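Local atomic coordinates of glutathione S-transferase, N-terminal domain protein (Pseudomonas putida, PDB entry 4NAX), a protein that binds oxidized glutathione disulfide, one molecule per subunit, and probably acts as a glutathione transferase of the GST superfamily. Residues P109-R112 with Y113-L116; Q117-M120 with F121-G125. All blocks are in the same frame, centred on the assembly; numbering follows the deposited sequence.

In the fold
Both contacts lie on helix 109-137, the first long helix after the thioredoxin-like N-terminal part of this glutathione transferase. Contact 1 forms its opening two turns and contact 2 follows directly in sequence, Gln117 coming straight after Leu116; their centres are 13 Å apart. Going down the helix, the surroundings change from partly exposed to buried: contact 1 lies about 20 Å from the centre of the chain, contact 2 about 12 Å. Both touch the second subunit, so this one helix contributes to the dimer interface at successive levels, while Met123 in contact 2 brings it to the bound glutathione disulfide.

Contact 1: P109-R112 with Y113-L116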
loop_
_atom_site.group_PDB
_atom_site.type_symbol
_atom_site.label_atom_id
_atom_site.label_comp_id
_atom_site.label_asym_id
_atom_site.label_seq_id
_atom_site.Cartn_x
_atom_site.Cartn_y
_atom_site.Cartn_z
ATOM N N PRO A 109 -0.151 -8.935 19.310
ATOM C CA PRO A 109 0.802 -8.763 18.218
ATOM C C PRO A 109 0.474 -9.544 16.949
ATOM O O PRO A 109 0.561 -8.993 15.853
ATOM C CB PRO A 109 2.131 -9.204 18.838
ATOM C CG PRO A 109 1.978 -8.909 20.279
ATOM C CD PRO A 109 0.530 -9.181 20.595
ATOM N N ALA A 110 0.099 -10.808 17.081
ATOM C CA ALA A 110 -0.205 -11.584 15.877
ATOM C C ALA A 110 -1.347 -10.944 15.108
ATOM O O ALA A 110 -1.270 -10.835 13.884
ATOM C CB ALA A 110 -0.503 -13.045 16.193
ATOM N N GLN A 111 -2.392 -10.499 15.808
ATOM C CA GLN A 111 -3.501 -9.814 15.145
ATOM C C GLN A 111 -3.123 -8.463 14.553
ATOM O O GLN A 111 -3.617 -8.091 13.482
ATOM C CB GLN A 111 -4.689 -9.668 16.079
ATOM C CG GLN A 111 -5.480 -10.964 16.223
ATOM C CD GLN A 111 -6.255 -11.272 14.959
ATOM O OE1 GLN A 111 -7.130 -10.500 14.576
ATOM N NE2 GLN A 111 -5.919 -12.362 14.288
ATOM N N ARG A 112 -2.231 -7.749 15.230
ATOM C CA ARG A 112 -1.668 -6.531 14.662
ATOM C C ARG A 112 -1.101 -6.828 13.270
ATOM O O ARG A 112 -1.408 -6.142 12.292
ATOM C CB ARG A 112 -0.580 -5.956 15.569
ATOM C CG ARG A 112 0.267 -4.858 14.943
ATOM C CD ARG A 112 1.413 -4.434 15.883
ATOM N NE ARG A 112 2.276 -3.446 15.258
ATOM C CZ ARG A 112 1.922 -2.174 15.059
ATOM N NH1 ARG A 112 0.755 -1.717 15.501
ATOM N NH2 ARG A 112 2.726 -1.347 14.407
ATOM N N TYR A 113 -0.257 -7.851 13.182
ATOM C CA TYR A 113 0.416 -8.140 11.916
ATOM C C TYR A 113 -0.547 -8.671 10.859
ATOM O O TYR A 113 -0.449 -8.311 9.696
ATOM C CB TYR A 113 1.642 -9.050 12.128
ATOM C CG TYR A 113 2.649 -8.375 13.042
ATOM C CD1 TYR A 113 3.194 -7.154 12.700
ATOM C CD2 TYR A 113 3.017 -8.938 14.257
ATOM C CE1 TYR A 113 4.058 -6.485 13.542
ATOM C CE2 TYR A 113 3.872 -8.272 15.121
ATOM C CZ TYR A 113 4.387 -7.048 14.764
ATOM O OH TYR A 113 5.210 -6.387 15.654
ATOM N N GLN A 114 -1.519 -9.489 11.245
ATOM C CA GLN A 114 -2.523 -9.942 10.273
ATOM C C GLN A 114 -3.317 -8.755 9.733
ATOM O O GLN A 114 -3.656 -8.710 8.541
ATOM C CB GLN A 114 -3.500 -10.953 10.872
ATOM C CG GLN A 114 -2.863 -12.223 11.410
ATOM C CD GLN A 114 -2.006 -12.942 10.380
ATOM O OE1 GLN A 114 -2.454 -13.204 9.263
ATOM N NE2 GLN A 114 -0.779 -13.243 10.746
ATOM N N THR A 115 -3.601 -7.779 10.595
ATOM C CA THR A 115 -4.340 -6.595 10.169
ATOM C C THR A 115 -3.519 -5.771 9.171
ATOM O O THR A 115 -4.020 -5.323 8.119
ATOM C CB THR A 115 -4.749 -5.739 11.371
ATOM O OG1 THR A 115 -5.541 -6.535 12.266
ATOM C CG2 THR A 115 -5.568 -4.568 10.922
ATOM N N LEU A 116 -2.241 -5.575 9.486
ATOM C CA LEU A 116 -1.354 -4.830 8.604
ATOM C C LEU A 116 -1.179 -5.534 7.256
ATOM O O LEU A 116 -1.091 -4.896 6.226
ATOM C CB LEU A 116 -0.009 -4.552 9.271
ATOM C CG LEU A 116 -0.044 -3.669 10.505
ATOM C CD1 LEU A 116 1.339 -3.530 11.128
ATOM C CD2 LEU A 116 -0.599 -2.287 10.208
#
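One face of the Tyr113 ring receives Arg112 CD, 4.0 Å from its plane and nearer the ring's margin than its middle, while Leu116 CD1 lies over a face of the Arg112 guanidinium. Guanidinium and phenol planes stand 81° apart, so the arginine meets the ring with CD and NE, not flat on it; NE is 3.9 Å from Tyr113 CE1. Arg112 has CG anti to the backbone N (chi1 168°) and runs extended to NE, carrying its charge past Tyr113 to Glu99 of its own chain and of the second subunit. Pro109 suits this N-terminal end of the first long helix of the all-helical C-terminal domain, where a first-turn N has no carbonyl to bond, and its O accepts from Tyr113 N at 3.0 Å. Gln111 O takes two donors from opposite faces of its plane: Thr115 N at 2.9 Å and Thr115 OG1 at 2.8 Å, which satisfies a buried hydroxyl. The Tyr113 hydroxyl is hydrogen-bonded to Glu99 of the second subunit, and the Tyr113 ring meets Tyr96 there edge-to-face. A leucine in place of this tyrosine would probably leave that glutamate without its hydroxyl mate and Arg112 CD without a flat surface.

Contact 2: Q117-M120 with F121-G125; sequences QWLM and FQMGG. With GDS (oxidized glutathione disulfide), chain C.
Four successive i+4 to i bonds, from Phe121 N to Gln117 O through Gly124 N to Met120 O, join residues 117-120 to 121-125 as helix, and the turn widens to pi type at 122-125. Gly125 N bonds Phe121 O at 2.9 Å, and a beta carbon on Gly125 would run into that same oxygen, so glycine fits there. The Trp118 and Phe121 side chains run alongside each other in the same direction and form a T-shaped pair: the six-membered ring of Trp118 turns its edge to the face of Phe121, with centroids 5.1 Å apart and planes at 81°. Trp118 CZ3 points at the middle of the Phe121 ring, 3.8 Å from its plane. Phe121 has CG anti to its own N (chi1 165°), whereas Trp118 has CG beside the backbone N (chi1 -71°); these different rotamers bring together two rings three residues apart. In the all-helical C-terminal domain, flat aromatics suit this buried place, where Val163 and Leu164 of helix 148-168 line the Phe121 side; Trp118 also meets Phe88 of the second subunit edge-to-face. Gln117 NE2 lies over a face of the indole, while its OE1 accepts from Phe88 N of that subunit. Leu119 CD1 meets Met123 CG at 4.4 Å. Met123 belongs to the ligand pocket: its flexible thioether chain brings CE to 3.3 Å from OE8 of the glutathione disulfide.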
loop_
_atom_site.group_PDB
_atom_site.type_symbol
_atom_site.label_atom_id
_atom_site.label_comp_id
_atom_site.label_asym_id
_atom_site.label_seq_id
_atom_site.Cartn_x
_atom_site.Cartn_y
_atom_site.Cartn_z
ATOM N N GLN A 117 -1.125 -6.859 7.275
ATOM C CA GLN A 117 -1.111 -7.651 6.063
ATOM C C GLN A 117 -2.307 -7.320 5.171
ATOM O O GLN A 117 -2.154 -7.036 3.982
ATOM C CB GLN A 117 -1.119 -9.131 6.427
ATOM C CG GLN A 117 -1.409 -10.096 5.304
ATOM C CD GLN A 117 -1.548 -11.482 5.891
ATOM O OE1 GLN A 117 -0.572 -12.203 6.066
ATOM N NE2 GLN A 117 -2.754 -11.808 6.312
ATOM N N TRP A 118 -3.512 -7.363 5.733
ATOM C CA TRP A 118 -4.678 -7.083 4.919
ATOM C C TRP A 118 -4.770 -5.620 4.474
ATOM O O TRP A 118 -5.252 -5.339 3.374
ATOM C CB TRP A 118 -5.943 -7.565 5.616
ATOM C CG TRP A 118 -6.037 -9.072 5.634
ATOM C CD1 TRP A 118 -5.980 -9.890 6.739
ATOM C CD2 TRP A 118 -6.166 -9.945 4.504
ATOM N NE1 TRP A 118 -6.079 -11.207 6.354
ATOM C CE2 TRP A 118 -6.193 -11.266 4.988
ATOM C CE3 TRP A 118 -6.261 -9.742 3.133
ATOM C CZ2 TRP A 118 -6.351 -12.369 4.130
ATOM C CZ3 TRP A 118 -6.420 -10.820 2.297
ATOM C CH2 TRP A 118 -6.458 -12.121 2.800
ATOM N N LEU A 119 -4.267 -4.710 5.302
ATOM C CA LEU A 119 -4.134 -3.315 4.900
ATOM C C LEU A 119 -3.215 -3.153 3.684
ATOM O O LEU A 119 -3.526 -2.421 2.747
ATOM C CB LEU A 119 -3.645 -2.474 6.083
ATOM C CG LEU A 119 -3.432 -0.992 5.800
ATOM C CD1 LEU A 119 -4.722 -0.302 5.387
ATOM C CD2 LEU A 119 -2.796 -0.313 7.017
ATOM N N MET A 120 -2.086 -3.859 3.707
ATOM C CA MET A 120 -1.140 -3.804 2.583
ATOM C C MET A 120 -1.730 -4.445 1.313
ATOM O O MET A 120 -1.532 -3.942 0.210
ATOM C CB MET A 120 0.144 -4.528 2.971
ATOM C CG MET A 120 0.970 -3.796 4.016
ATOM S SD MET A 120 1.631 -2.251 3.372
ATOM C CE MET A 120 2.420 -1.656 4.871
ATOM N N PHE A 121 -2.474 -5.534 1.472
ATOM C CA PHE A 121 -3.195 -6.170 0.385
ATOM C C PHE A 121 -4.142 -5.146 -0.268
ATOM O O PHE A 121 -4.252 -5.051 -1.504
ATOM C CB PHE A 121 -3.942 -7.400 0.918
ATOM C CG PHE A 121 -4.996 -7.962 0.002
ATOM C CD1 PHE A 121 -4.675 -8.884 -0.972
ATOM C CD2 PHE A 121 -6.311 -7.586 0.152
ATOM C CE1 PHE A 121 -5.658 -9.429 -1.778
ATOM C CE2 PHE A 121 -7.297 -8.119 -0.662
ATOM C CZ PHE A 121 -6.962 -9.036 -1.636
ATOM N N GLN A 122 -4.825 -4.364 0.567
ATOM C CA GLN A 122 -5.692 -3.325 0.055
ATOM C C GLN A 122 -4.902 -2.283 -0.724
ATOM O O GLN A 122 -5.259 -1.896 -1.849
ATOM C CB GLN A 122 -6.487 -2.673 1.194
ATOM C CG GLN A 122 -7.552 -1.698 0.717
ATOM C CD GLN A 122 -6.985 -0.357 0.282
ATOM O OE1 GLN A 122 -6.246 0.273 1.027
ATOM N NE2 GLN A 122 -7.361 0.111 -0.897
ATOM N N MET A 123 -3.826 -1.800 -0.109
ATOM C CA MET A 123 -3.074 -0.673 -0.663
ATOM C C MET A 123 -2.368 -1.016 -1.960
ATOM O O MET A 123 -2.225 -0.158 -2.829
ATOM C CB MET A 123 -2.090 -0.133 0.373
ATOM C CG MET A 123 -2.776 0.640 1.520
ATOM S SD MET A 123 -3.473 2.230 1.073
ATOM C CE MET A 123 -1.988 3.159 0.800
ATOM N N GLY A 124 -1.909 -2.267 -2.096
ATOM C CA GLY A 124 -1.220 -2.703 -3.307
ATOM C C GLY A 124 -2.106 -3.341 -4.363
ATOM O O GLY A 124 -1.809 -3.266 -5.575
ATOM N N GLY A 125 -3.224 -3.923 -3.933
ATOM C CA GLY A 125 -4.078 -4.717 -4.815
ATOM C C GLY A 125 -5.422 -4.060 -5.046
ATOM O O GLY A 125 -5.729 -3.603 -6.139
HETATM N N1 GDS C . -4.736 10.278 -11.754
HETATM C CA1 GDS C . -5.826 9.332 -11.522
HETATM C C1 GDS C . -6.080 8.485 -12.748
HETATM O OE1 GDS C . -6.662 7.386 -12.589
HETATM O OE2 GDS C . -5.720 8.882 -13.879
HETATM C CB1 GDS C . -7.097 10.106 -11.153
HETATM C CG1 GDS C . -8.189 9.256 -10.490
HETATM C CD1 GDS C . -7.754 8.752 -9.137
HETATM O O1 GDS C . -6.937 9.367 -8.477
HETATM N N2 GDS C . -8.307 7.610 -8.750
HETATM C CA2 GDS C . -8.064 7.014 -7.451
HETATM C C2 GDS C . -7.383 5.679 -7.585
HETATM O O2 GDS C . -7.685 4.904 -8.486
HETATM C CB2 GDS C . -9.387 6.828 -6.706
HETATM S SG2 GDS C . -10.191 8.343 -6.201
HETATM N N3 GDS C . -6.483 5.374 -6.653
HETATM C CA3 GDS C . -5.741 4.124 -6.668
HETATM C C3 GDS C . -5.371 3.600 -5.298
HETATM O OE3 GDS C . -4.384 2.836 -5.247
HETATM O OE4 GDS C . -6.101 3.897 -4.346
HETATM N N4 GDS C . -6.067 11.913 -7.108
HETATM C CA4 GDS C . -5.656 13.222 -7.566
HETATM C C4 GDS C . -4.821 13.185 -8.816
HETATM O OE5 GDS C . -4.439 14.279 -9.326
HETATM O OE6 GDS C . -4.577 12.061 -9.327
HETATM C C5 GDS C . -6.169 11.649 -5.812
HETATM O O5 GDS C . -5.885 12.483 -4.959
HETATM C CA5 GDS C . -6.689 10.282 -5.422
HETATM N N5 GDS C . -5.922 9.757 -4.297
HETATM C CB5 GDS C . -8.166 10.424 -5.048
HETATM S SG5 GDS C . -8.945 8.917 -4.467
HETATM C CA6 GDS C . -2.841 6.670 -2.038
HETATM C C6 GDS C . -3.611 6.638 -0.752
HETATM O OE7 GDS C . -3.779 7.719 -0.136
HETATM O OE8 GDS C . -4.038 5.527 -0.359
HETATM N N6 GDS C . -2.105 5.400 -2.201
HETATM C CB6 GDS C . -3.791 6.893 -3.215
HETATM C CG6 GDS C . -4.468 8.265 -3.139
HETATM C CD6 GDS C . -5.269 8.594 -4.370
HETATM O O6 GDS C . -5.336 7.824 -5.335
#